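Local coordinates for uncharacterized protein (Bdellovibrio bacteriovorus, PDB 3TM8), which binds two iron ions in an HD-GYP domain and probably belongs to the cyclic-di-GMP phosphodiesterase class, though its own activity is not established, at residues 41-46 with 50-55; 22-27 with 80-85; 178-183 with 322-327; 288-293 with 299-304. All coordinates share one frame; numbering follows the deposited sequence.

Contact 1 of 4, residues 41-46 with 50-55; sequences AYVKIN and ILYLRR
The carbonyl oxygen of A41 is gripped twice, by consecutive backbone N-H groups: Y52 N lies 3.0 Å from A41 O, in the carbonyl plane, and L53 N reaches A41 O at 2.9 Å, tilted from that plane. The amide of A41 answers L53 O, and farther along V43 and I50 exchange a reciprocal pair whose shorter member, I50 N to V43 O, measures 2.8 Å. Between these hydrogen-bonded pairs sits Y42 opposite L51, a non-hydrogen-bonded pair. There L51 CD1 rests over one face of the Y42 ring, displaced toward its rim and 4.3 Å from the centroid, a CH-pi contact; the ring's hydroxyl bonds to N40. The other sheet face carries A41 on L53, with A41 CB 3.8 Å from L53 CD1. V43 CG2, beside its backbone N because CG1 takes the anti position (chi1 173°), meets Y52 CB at 3.7 Å, and the two side chains run alongside each other. Y52 then leads away to bond R66 O through its hydroxyl. M75 of strand 74-78 lies against A41 and V43. Two residues facing one make this a classic beta bulge, set in the antiparallel hairpin of strands 41-45 and 48-53.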
# COMPACT_ATOMS: atom_id res chain seq x y z
N ALA A 41 -23.24 -8.31 1.21
CA ALA A 41 -22.22 -8.06 0.19
C ALA A 41 -22.13 -9.26 -0.74
O ALA A 41 -22.23 -10.41 -0.31
CB ALA A 41 -20.86 -7.72 0.80
N TYR A 42 -21.94 -8.96 -2.02
CA TYR A 42 -22.02 -9.93 -3.09
C TYR A 42 -20.69 -10.02 -3.83
O TYR A 42 -19.98 -9.02 -3.99
CB TYR A 42 -23.11 -9.51 -4.08
CG TYR A 42 -24.48 -9.40 -3.44
CD1 TYR A 42 -25.42 -10.42 -3.60
CD2 TYR A 42 -24.83 -8.30 -2.67
CE1 TYR A 42 -26.66 -10.33 -3.01
CE2 TYR A 42 -26.07 -8.20 -2.07
CZ TYR A 42 -26.99 -9.22 -2.24
OH TYR A 42 -28.22 -9.11 -1.64
N VAL A 43 -20.36 -11.23 -4.28
CA VAL A 43 -19.20 -11.47 -5.13
C VAL A 43 -19.73 -11.73 -6.54
O VAL A 43 -20.70 -12.47 -6.73
CB VAL A 43 -18.39 -12.70 -4.64
CG1 VAL A 43 -17.28 -13.04 -5.63
CG2 VAL A 43 -17.81 -12.45 -3.26
N LYS A 44 -19.09 -11.11 -7.53
CA LYS A 44 -19.51 -11.31 -8.91
C LYS A 44 -18.90 -12.59 -9.47
O LYS A 44 -17.68 -12.73 -9.51
CB LYS A 44 -19.10 -10.10 -9.76
CG LYS A 44 -19.64 -10.14 -11.19
CD LYS A 44 -19.34 -8.83 -11.92
CE LYS A 44 -17.86 -8.68 -12.23
NZ LYS A 44 -17.42 -9.57 -13.34
N ILE A 45 -19.75 -13.53 -9.87
CA ILE A 45 -19.28 -14.76 -10.51
C ILE A 45 -20.05 -14.96 -11.80
O ILE A 45 -21.28 -14.94 -11.81
CB ILE A 45 -19.47 -15.98 -9.60
CG1 ILE A 45 -18.68 -15.79 -8.31
CG2 ILE A 45 -19.03 -17.25 -10.32
CD1 ILE A 45 -18.63 -17.01 -7.45
N ASN A 46 -19.32 -15.12 -12.90
CA ASN A 46 -19.95 -15.22 -14.21
C ASN A 46 -20.96 -14.08 -14.43
O ASN A 46 -22.06 -14.29 -14.94
CB ASN A 46 -20.61 -16.58 -14.40
CG ASN A 46 -19.63 -17.72 -14.25
OD1 ASN A 46 -18.42 -17.54 -14.44
ND2 ASN A 46 -20.13 -18.90 -13.90
N ILE A 50 -23.52 -12.76 -6.45
CA ILE A 50 -23.76 -13.90 -5.59
C ILE A 50 -23.57 -13.52 -4.12
O ILE A 50 -22.49 -13.06 -3.73
CB ILE A 50 -22.81 -15.05 -5.93
CG1 ILE A 50 -22.77 -15.30 -7.44
CG2 ILE A 50 -23.21 -16.29 -5.16
CD1 ILE A 50 -24.12 -15.58 -8.08
N LEU A 51 -24.60 -13.70 -3.32
CA LEU A 51 -24.53 -13.34 -1.90
C LEU A 51 -23.38 -14.08 -1.22
O LEU A 51 -23.28 -15.31 -1.33
CB LEU A 51 -25.85 -13.67 -1.22
CG LEU A 51 -25.97 -13.39 0.28
CD1 LEU A 51 -25.81 -11.91 0.54
CD2 LEU A 51 -27.33 -13.88 0.78
N TYR A 52 -22.53 -13.34 -0.51
CA TYR A 52 -21.37 -13.93 0.14
C TYR A 52 -21.27 -13.50 1.62
O TYR A 52 -21.01 -14.33 2.49
CB TYR A 52 -20.09 -13.57 -0.62
CG TYR A 52 -18.84 -14.22 -0.05
CD1 TYR A 52 -18.75 -15.60 0.08
CD2 TYR A 52 -17.75 -13.45 0.34
CE1 TYR A 52 -17.62 -16.19 0.60
CE2 TYR A 52 -16.62 -14.04 0.85
CZ TYR A 52 -16.55 -15.41 0.98
OH TYR A 52 -15.42 -16.01 1.50
N LEU A 53 -21.47 -12.21 1.89
CA LEU A 53 -21.48 -11.71 3.26
C LEU A 53 -22.89 -11.28 3.63
O LEU A 53 -23.58 -10.62 2.85
CB LEU A 53 -20.52 -10.52 3.41
CG LEU A 53 -19.11 -10.74 2.85
CD1 LEU A 53 -18.28 -9.47 3.01
CD2 LEU A 53 -18.42 -11.92 3.51
N ARG A 54 -23.31 -11.64 4.83
CA ARG A 54 -24.67 -11.37 5.26
C ARG A 54 -24.74 -10.35 6.37
O ARG A 54 -23.79 -10.19 7.12
CB ARG A 54 -25.33 -12.67 5.70
CG ARG A 54 -25.62 -13.60 4.54
CD ARG A 54 -25.89 -14.99 5.03
NE ARG A 54 -26.27 -15.86 3.92
CZ ARG A 54 -25.42 -16.36 3.03
NH1 ARG A 54 -24.13 -16.07 3.11
NH2 ARG A 54 -25.87 -17.14 2.06
N ARG A 55 -25.87 -9.66 6.46
CA ARG A 55 -26.11 -8.73 7.55
C ARG A 55 -25.74 -9.40 8.87
O ARG A 55 -26.17 -10.52 9.15
CB ARG A 55 -27.56 -8.25 7.56
CG ARG A 55 -27.98 -7.59 6.24
CD ARG A 55 -29.42 -7.06 6.21
NE ARG A 55 -29.73 -6.69 4.84
CZ ARG A 55 -30.27 -7.52 3.95
NH1 ARG A 55 -30.62 -8.74 4.32
NH2 ARG A 55 -30.47 -7.11 2.70

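Contact 2 of 4, residues 22-27 with 80-85; sequences DYVSIR and DEENSY
I26 and Y85 meet at a slant, the isoleucine laying one methyl squarely on the tyrosine ring. I26 CG2 stands 3.5 Å above the ring plane over its centre, 11° off the normal, a well-centred CH-pi contact. With chi1 at 62°, CG1 of I26 is wedged between the backbone N and the carbonyl carbon, which leaves CG2 to settle on the ring while CD1 reaches the rim at Y85 CE1, 3.9 Å away. The second pair crosses at about a right angle: V24 spreads its two methyls against the E82 carboxylate, V24 CG1 lying 4.0 Å from E82 CD and V24 CG2 the same distance from E82 OE2. E82 extends its chain fully to arrive there. No direct hydrogen bond joins the segments; water does so at both ends. One water donates to D22 O at 2.9 Å and accepts from D80 N, while another accepts from R27 N and bonds Y85 OH, a hydroxyl that also bonds T30. The first turn of helix 82-97 thus lies against strand 23-27, with I77 of the neighbouring strand also touching V24 and Y85. The middle of the contact therefore pairs CH-pi with methyl-to-carboxylate van der Waals contact, and its polar links run through single waters.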
# COMPACT_ATOMS: atom_id res chain seq x y z
N ASP A 22 -30.57 -2.72 -7.97
CA ASP A 22 -29.36 -2.02 -8.33
C ASP A 22 -28.29 -2.38 -7.32
O ASP A 22 -28.58 -2.58 -6.14
CB ASP A 22 -29.60 -0.51 -8.32
CG ASP A 22 -30.55 -0.07 -9.42
OD1 ASP A 22 -30.64 -0.78 -10.44
OD2 ASP A 22 -31.19 0.99 -9.26
N TYR A 23 -27.05 -2.47 -7.80
CA TYR A 23 -25.88 -2.69 -6.95
C TYR A 23 -24.88 -1.57 -7.12
O TYR A 23 -24.85 -0.89 -8.15
CB TYR A 23 -25.20 -4.02 -7.30
CG TYR A 23 -26.06 -5.23 -7.05
CD1 TYR A 23 -25.97 -5.93 -5.85
CD2 TYR A 23 -26.97 -5.68 -8.00
CE1 TYR A 23 -26.76 -7.05 -5.61
CE2 TYR A 23 -27.76 -6.79 -7.77
CZ TYR A 23 -27.65 -7.46 -6.57
OH TYR A 23 -28.44 -8.56 -6.33
N VAL A 24 -24.05 -1.37 -6.10
CA VAL A 24 -22.91 -0.47 -6.21
C VAL A 24 -21.67 -1.20 -5.72
O VAL A 24 -21.75 -2.07 -4.85
CB VAL A 24 -23.14 0.84 -5.42
CG1 VAL A 24 -23.33 0.55 -3.95
CG2 VAL A 24 -21.99 1.82 -5.63
N SER A 25 -20.52 -0.85 -6.29
CA SER A 25 -19.29 -1.52 -5.92
C SER A 25 -18.67 -0.92 -4.66
O SER A 25 -18.81 0.28 -4.37
CB SER A 25 -18.28 -1.50 -7.07
OG SER A 25 -17.77 -0.20 -7.27
N ILE A 26 -18.02 -1.78 -3.90
CA ILE A 26 -17.22 -1.39 -2.75
C ILE A 26 -15.87 -2.09 -2.86
O ILE A 26 -15.76 -3.14 -3.48
CB ILE A 26 -17.91 -1.73 -1.40
CG1 ILE A 26 -18.13 -3.24 -1.25
CG2 ILE A 26 -19.22 -0.95 -1.24
CD1 ILE A 26 -18.42 -3.66 0.19
N ARG A 27 -14.84 -1.51 -2.26
CA ARG A 27 -13.53 -2.15 -2.26
C ARG A 27 -13.42 -3.05 -1.04
O ARG A 27 -13.76 -2.66 0.08
CB ARG A 27 -12.41 -1.12 -2.31
CG ARG A 27 -12.52 -0.24 -3.53
CD ARG A 27 -11.24 0.55 -3.83
NE ARG A 27 -11.49 1.45 -4.94
CZ ARG A 27 -12.05 2.65 -4.81
NH1 ARG A 27 -12.34 3.12 -3.59
NH2 ARG A 27 -12.29 3.39 -5.88
N ASP A 80 -29.67 0.25 -2.33
CA ASP A 80 -30.58 0.67 -1.27
C ASP A 80 -29.93 0.58 0.11
O ASP A 80 -30.43 1.17 1.07
CB ASP A 80 -31.88 -0.14 -1.32
CG ASP A 80 -32.71 0.16 -2.56
OD1 ASP A 80 -32.43 1.17 -3.23
OD2 ASP A 80 -33.65 -0.62 -2.85
N GLU A 81 -28.82 -0.13 0.21
CA GLU A 81 -28.10 -0.27 1.47
C GLU A 81 -26.81 0.55 1.52
O GLU A 81 -25.99 0.40 2.43
CB GLU A 81 -27.82 -1.76 1.76
CG GLU A 81 -29.07 -2.60 1.94
CD GLU A 81 -28.80 -3.89 2.68
OE1 GLU A 81 -28.10 -4.76 2.14
OE2 GLU A 81 -29.30 -4.04 3.82
N GLU A 82 -26.63 1.43 0.55
CA GLU A 82 -25.39 2.19 0.47
C GLU A 82 -25.17 3.09 1.69
O GLU A 82 -24.04 3.25 2.16
CB GLU A 82 -25.34 3.01 -0.82
CG GLU A 82 -23.98 3.66 -1.07
CD GLU A 82 -23.85 4.25 -2.46
OE1 GLU A 82 -24.87 4.32 -3.17
OE2 GLU A 82 -22.73 4.64 -2.83
N ASN A 83 -26.25 3.65 2.22
CA ASN A 83 -26.11 4.49 3.41
C ASN A 83 -25.57 3.69 4.60
O ASN A 83 -24.73 4.18 5.36
CB ASN A 83 -27.43 5.19 3.77
CG ASN A 83 -27.31 6.05 5.00
OD1 ASN A 83 -26.59 7.05 5.01
ND2 ASN A 83 -28.01 5.67 6.06
N SER A 84 -26.05 2.46 4.77
CA SER A 84 -25.56 1.59 5.83
C SER A 84 -24.06 1.33 5.67
O SER A 84 -23.31 1.33 6.66
CB SER A 84 -26.32 0.27 5.84
OG SER A 84 -25.78 -0.61 6.81
N TYR A 85 -23.62 1.12 4.43
CA TYR A 85 -22.20 0.92 4.14
C TYR A 85 -21.38 2.18 4.46
O TYR A 85 -20.33 2.11 5.09
CB TYR A 85 -21.99 0.51 2.68
CG TYR A 85 -20.53 0.53 2.31
CD1 TYR A 85 -19.67 -0.47 2.72
CD2 TYR A 85 -20.01 1.60 1.59
CE1 TYR A 85 -18.32 -0.44 2.39
CE2 TYR A 85 -18.66 1.64 1.26
CZ TYR A 85 -17.83 0.62 1.67
OH TYR A 85 -16.50 0.69 1.33
O HOH W 1 -30.73 -1.78 -4.36
O HOH W 2 -14.93 1.20 -1.18

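Contact 3 of 4, residues 178-183 with 322-327; sequences SIALAQ and NDILKG
With chi1 at -68°, I324 sets CG1 beside its own backbone N, and chi2 at 161° carries the chain on nearly extended, so that CD1 is delivered straight to helix 167-185. There the methyl meets A180: I324 CD1 lies 3.5 Å from A180 CB, tighter than usual for two carbons. The A180 methyl sits against the whole end of the isoleucine, whose CG1 and branch methyl CG2, the latter anti to the backbone N, each come to 3.9 Å from A180 CB. Beyond the alanine the same CD1 touches the next residue along the helix, approaching L181 N at 3.6 Å and L181 CB at 4.4 Å. One small side chain thus receives one branched side chain, and the backbones at A180 and I324 draw to 7.1 Å between their CA atoms. L154 of helix 153-158 touches both A180 and I324, while L181 packs on L280 of helix 276-293 and on H317, H320 and L321 of helix 315-325. A Schellman motif follows I324, in which G327 N, of a residue at positive phi, bonds back to I324 O. The side chains that meet are all apolar and no hydrogen bond crosses between the segments, so this small contact adds van der Waals attraction to the surrounding helix packing.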
# COMPACT_ATOMS: atom_id res chain seq x y z
N SER A 178 8.64 2.82 5.00
CA SER A 178 9.22 4.13 4.75
C SER A 178 9.09 5.08 5.95
O SER A 178 10.03 5.83 6.25
CB SER A 178 8.61 4.77 3.50
OG SER A 178 8.94 4.04 2.32
N ILE A 179 7.94 5.07 6.61
CA ILE A 179 7.77 5.89 7.81
C ILE A 179 8.78 5.49 8.88
O ILE A 179 9.45 6.33 9.48
CB ILE A 179 6.34 5.75 8.40
CG1 ILE A 179 5.31 6.42 7.47
CG2 ILE A 179 6.27 6.36 9.81
CD1 ILE A 179 3.88 5.96 7.71
N ALA A 180 8.91 4.18 9.10
CA ALA A 180 9.85 3.69 10.10
C ALA A 180 11.29 4.02 9.72
O ALA A 180 12.08 4.40 10.58
CB ALA A 180 9.68 2.19 10.30
N LEU A 181 11.63 3.89 8.44
CA LEU A 181 12.98 4.21 7.97
C LEU A 181 13.27 5.70 8.16
O LEU A 181 14.36 6.09 8.61
CB LEU A 181 13.15 3.79 6.51
CG LEU A 181 14.49 4.12 5.85
CD1 LEU A 181 15.65 3.54 6.64
CD2 LEU A 181 14.48 3.56 4.44
N ALA A 182 12.30 6.54 7.82
CA ALA A 182 12.45 7.98 7.99
C ALA A 182 12.75 8.33 9.44
O ALA A 182 13.63 9.16 9.73
CB ALA A 182 11.19 8.70 7.51
N GLN A 183 12.03 7.70 10.37
CA GLN A 183 12.29 7.89 11.79
C GLN A 183 13.73 7.53 12.15
O GLN A 183 14.39 8.26 12.88
CB GLN A 183 11.32 7.08 12.64
CG GLN A 183 11.52 7.27 14.14
CD GLN A 183 10.53 6.50 14.99
OE1 GLN A 183 10.03 5.44 14.59
NE2 GLN A 183 10.23 7.02 16.18
N ASN A 322 16.36 -3.89 7.93
CA ASN A 322 16.55 -5.17 8.60
C ASN A 322 16.13 -5.09 10.06
O ASN A 322 15.39 -5.95 10.55
CB ASN A 322 17.99 -5.65 8.46
CG ASN A 322 18.22 -6.99 9.10
OD1 ASN A 322 17.64 -8.00 8.69
ND2 ASN A 322 19.10 -7.03 10.10
N ASP A 323 16.56 -4.03 10.75
CA ASP A 323 16.20 -3.83 12.15
C ASP A 323 14.69 -3.63 12.34
O ASP A 323 14.09 -4.18 13.26
CB ASP A 323 16.95 -2.63 12.75
CG ASP A 323 18.43 -2.89 12.91
OD1 ASP A 323 18.86 -4.06 12.81
OD2 ASP A 323 19.17 -1.91 13.14
N ILE A 324 14.08 -2.85 11.46
CA ILE A 324 12.63 -2.64 11.50
C ILE A 324 11.87 -3.96 11.37
O ILE A 324 10.91 -4.20 12.10
CB ILE A 324 12.18 -1.64 10.41
CG1 ILE A 324 12.71 -0.24 10.74
CG2 ILE A 324 10.66 -1.63 10.27
CD1 ILE A 324 12.74 0.69 9.56
N LEU A 325 12.30 -4.82 10.45
CA LEU A 325 11.66 -6.11 10.25
C LEU A 325 11.86 -7.04 11.45
O LEU A 325 11.06 -7.94 11.70
CB LEU A 325 12.18 -6.77 8.97
CG LEU A 325 11.76 -6.09 7.67
CD1 LEU A 325 12.54 -6.65 6.49
CD2 LEU A 325 10.25 -6.23 7.46
N LYS A 326 12.93 -6.79 12.19
CA LYS A 326 13.27 -7.56 13.39
C LYS A 326 12.53 -7.03 14.62
O LYS A 326 12.64 -7.60 15.70
CB LYS A 326 14.77 -7.47 13.65
CG LYS A 326 15.60 -8.63 13.15
CD LYS A 326 17.07 -8.31 13.29
CE LYS A 326 17.88 -9.51 13.76
NZ LYS A 326 19.30 -9.13 13.98
N GLY A 327 11.80 -5.94 14.45
CA GLY A 327 11.05 -5.37 15.56
C GLY A 327 11.78 -4.22 16.22
O GLY A 327 11.19 -3.47 17.01

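Contact 4 of 4, residues 288-293 with 299-304; sequences DRLITF and AEAAKK. With PO4 (phosphate ion), chain C.
L290 pushes CD1 onto the start of helix 301-308, and this is the close-packed part of the contact. L290 CD1 lies 3.5 Å from A301 O and 3.8 Å from K304 CB, with the leucine and lysine side chains crossing at a slant. Looser contacts lie beside it: A301 CB is 4.2 Å both from L290 CD1 and from I291 CG1. Toward the solvent the segment 299-304 turns to charge. K303 is exposed, and its salt bridge to E300 is doubtful as a lasting link, since it is made in one of two conformers of E300, while K304 bends at chi3 and chi4 and its amine pairs with D308.

The other side of helix 276-293 is gripped by polar bonds. R289, bent at chi3 (-81°), turns the edge of its guanidinium to a phosphate, probably from the crystallisation liquor, and both R289 NE and R289 NH2 donate to O1 at 2.8 Å. F293 CD2 lies 3.5 Å above one guanidinium face, and bonds to E294, Q216 and L214 further fix its rotation. H207, W229 and N285 complete the grip on the phosphate. Nearby, T292 OG1 donates to D288 OD1 at 2.7 Å, and D288 OD2 bonds H170 ND1. D288 is thus a second-shell residue, bonded to the iron ligand H170, and the phosphate-bearing face borders the two-iron site of the HD domain, N285 serving both.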
# COMPACT_ATOMS: atom_id res chain seq x y z
N ASP A 288 10.38 -5.05 0.35
CA ASP A 288 9.08 -5.72 0.25
C ASP A 288 8.95 -6.52 -1.03
O ASP A 288 8.26 -7.55 -1.04
CB ASP A 288 7.89 -4.77 0.39
CG ASP A 288 6.58 -5.54 0.55
OD1 ASP A 288 6.54 -6.45 1.40
OD2 ASP A 288 5.60 -5.26 -0.18
N ARG A 289 9.58 -6.08 -2.12
CA ARG A 289 9.54 -6.91 -3.33
C ARG A 289 10.14 -8.28 -3.02
O ARG A 289 9.56 -9.30 -3.38
CB ARG A 289 10.22 -6.26 -4.54
CG ARG A 289 10.75 -7.29 -5.55
CD ARG A 289 10.91 -6.73 -6.95
NE ARG A 289 9.64 -6.70 -7.68
CZ ARG A 289 9.05 -7.77 -8.21
NH1 ARG A 289 9.60 -8.97 -8.11
NH2 ARG A 289 7.89 -7.62 -8.84
N LEU A 290 11.28 -8.31 -2.34
CA LEU A 290 11.90 -9.59 -2.01
C LEU A 290 10.97 -10.44 -1.16
O LEU A 290 10.77 -11.62 -1.43
CB LEU A 290 13.24 -9.41 -1.29
CG LEU A 290 14.36 -8.82 -2.15
CD1 LEU A 290 15.68 -8.80 -1.37
CD2 LEU A 290 14.52 -9.61 -3.45
N ILE A 291 10.40 -9.83 -0.14
CA ILE A 291 9.61 -10.57 0.83
C ILE A 291 8.25 -11.00 0.29
O ILE A 291 7.85 -12.16 0.42
CB ILE A 291 9.46 -9.75 2.12
CG1 ILE A 291 10.82 -9.61 2.79
CG2 ILE A 291 8.44 -10.40 3.04
CD1 ILE A 291 10.89 -8.50 3.83
N THR A 292 7.55 -10.07 -0.37
CA THR A 292 6.19 -10.31 -0.83
C THR A 292 6.10 -10.90 -2.25
O THR A 292 5.29 -11.80 -2.49
CB THR A 292 5.36 -9.03 -0.72
OG1 THR A 292 5.21 -8.71 0.67
CG2 THR A 292 3.97 -9.21 -1.35
N PHE A 293 6.92 -10.42 -3.17
CA PHE A 293 6.83 -10.87 -4.57
C PHE A 293 7.83 -11.97 -4.92
O PHE A 293 7.66 -12.63 -5.93
CB PHE A 293 7.03 -9.71 -5.55
CG PHE A 293 5.98 -8.63 -5.48
CD1 PHE A 293 4.63 -8.94 -5.38
CD2 PHE A 293 6.35 -7.30 -5.57
CE1 PHE A 293 3.67 -7.93 -5.33
CE2 PHE A 293 5.40 -6.29 -5.53
CZ PHE A 293 4.06 -6.60 -5.41
N ALA A 299 14.35 -12.28 7.15
CA ALA A 299 15.68 -12.19 7.76
C ALA A 299 16.81 -12.35 6.74
O ALA A 299 17.97 -12.09 7.06
CB ALA A 299 15.83 -13.22 8.87
N GLU A 300 16.47 -12.76 5.52
CA GLU A 300 17.47 -12.99 4.48
C GLU A 300 17.43 -11.89 3.42
O GLU A 300 18.27 -11.85 2.52
CB GLU A 300 17.25 -14.35 3.81
CG GLU A 300 17.42 -15.52 4.75
CD GLU A 300 18.76 -15.49 5.46
OE1 GLU A 300 19.80 -15.42 4.78
OE2 GLU A 300 18.78 -15.53 6.71
N ALA A 301 16.47 -10.99 3.54
CA ALA A 301 16.28 -9.94 2.53
C ALA A 301 17.45 -8.96 2.43
O ALA A 301 17.87 -8.60 1.34
CB ALA A 301 14.96 -9.20 2.76
N ALA A 302 17.97 -8.52 3.58
CA ALA A 302 19.11 -7.60 3.58
C ALA A 302 20.32 -8.20 2.85
O ALA A 302 20.93 -7.54 2.00
CB ALA A 302 19.48 -7.20 4.99
N LYS A 303 20.65 -9.45 3.17
CA LYS A 303 21.76 -10.14 2.52
C LYS A 303 21.54 -10.21 1.02
O LYS A 303 22.47 -9.99 0.23
CB LYS A 303 21.94 -11.56 3.08
CG LYS A 303 22.91 -12.40 2.26
CD LYS A 303 22.88 -13.87 2.67
CE LYS A 303 21.61 -14.53 2.18
NZ LYS A 303 21.58 -15.97 2.52
N LYS A 304 20.32 -10.54 0.61
CA LYS A 304 20.01 -10.67 -0.80
C LYS A 304 20.23 -9.37 -1.56
O LYS A 304 20.81 -9.38 -2.65
CB LYS A 304 18.59 -11.18 -1.01
CG LYS A 304 18.43 -12.68 -0.84
CD LYS A 304 17.25 -13.21 -1.64
CE LYS A 304 17.56 -13.30 -3.13
NZ LYS A 304 17.99 -12.01 -3.74
P PO4 C . 7.97 -3.47 -7.95
O1 PO4 C . 7.80 -4.83 -8.58
O2 PO4 C . 7.32 -3.38 -6.59
O3 PO4 C . 9.46 -3.19 -7.68
O4 PO4 C . 7.50 -2.40 -8.92

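Overall arrangement
The four contacts fall into two groups. Contacts 1 and 2 adjoin, centres 12 Å apart, the hairpin being nested in the loop that contact 2 closes; R55 NE and E81 OE2 form a 2.9 Å salt bridge, and the Y42 and Y23 rings meet edge-to-face. Contacts 3 and 4, 14 Å apart between centres, join through L325 CD1 and I291 CD1 at 3.6 Å, contact 4 lying inside the loop of contact 3. Contacts 2 and 4 approach no nearer than about 17 Å between nearest atoms. Only the second group neighbours the iron site: the L290 side chain is about 11 Å from an iron ion, that of L181 about 14 Å.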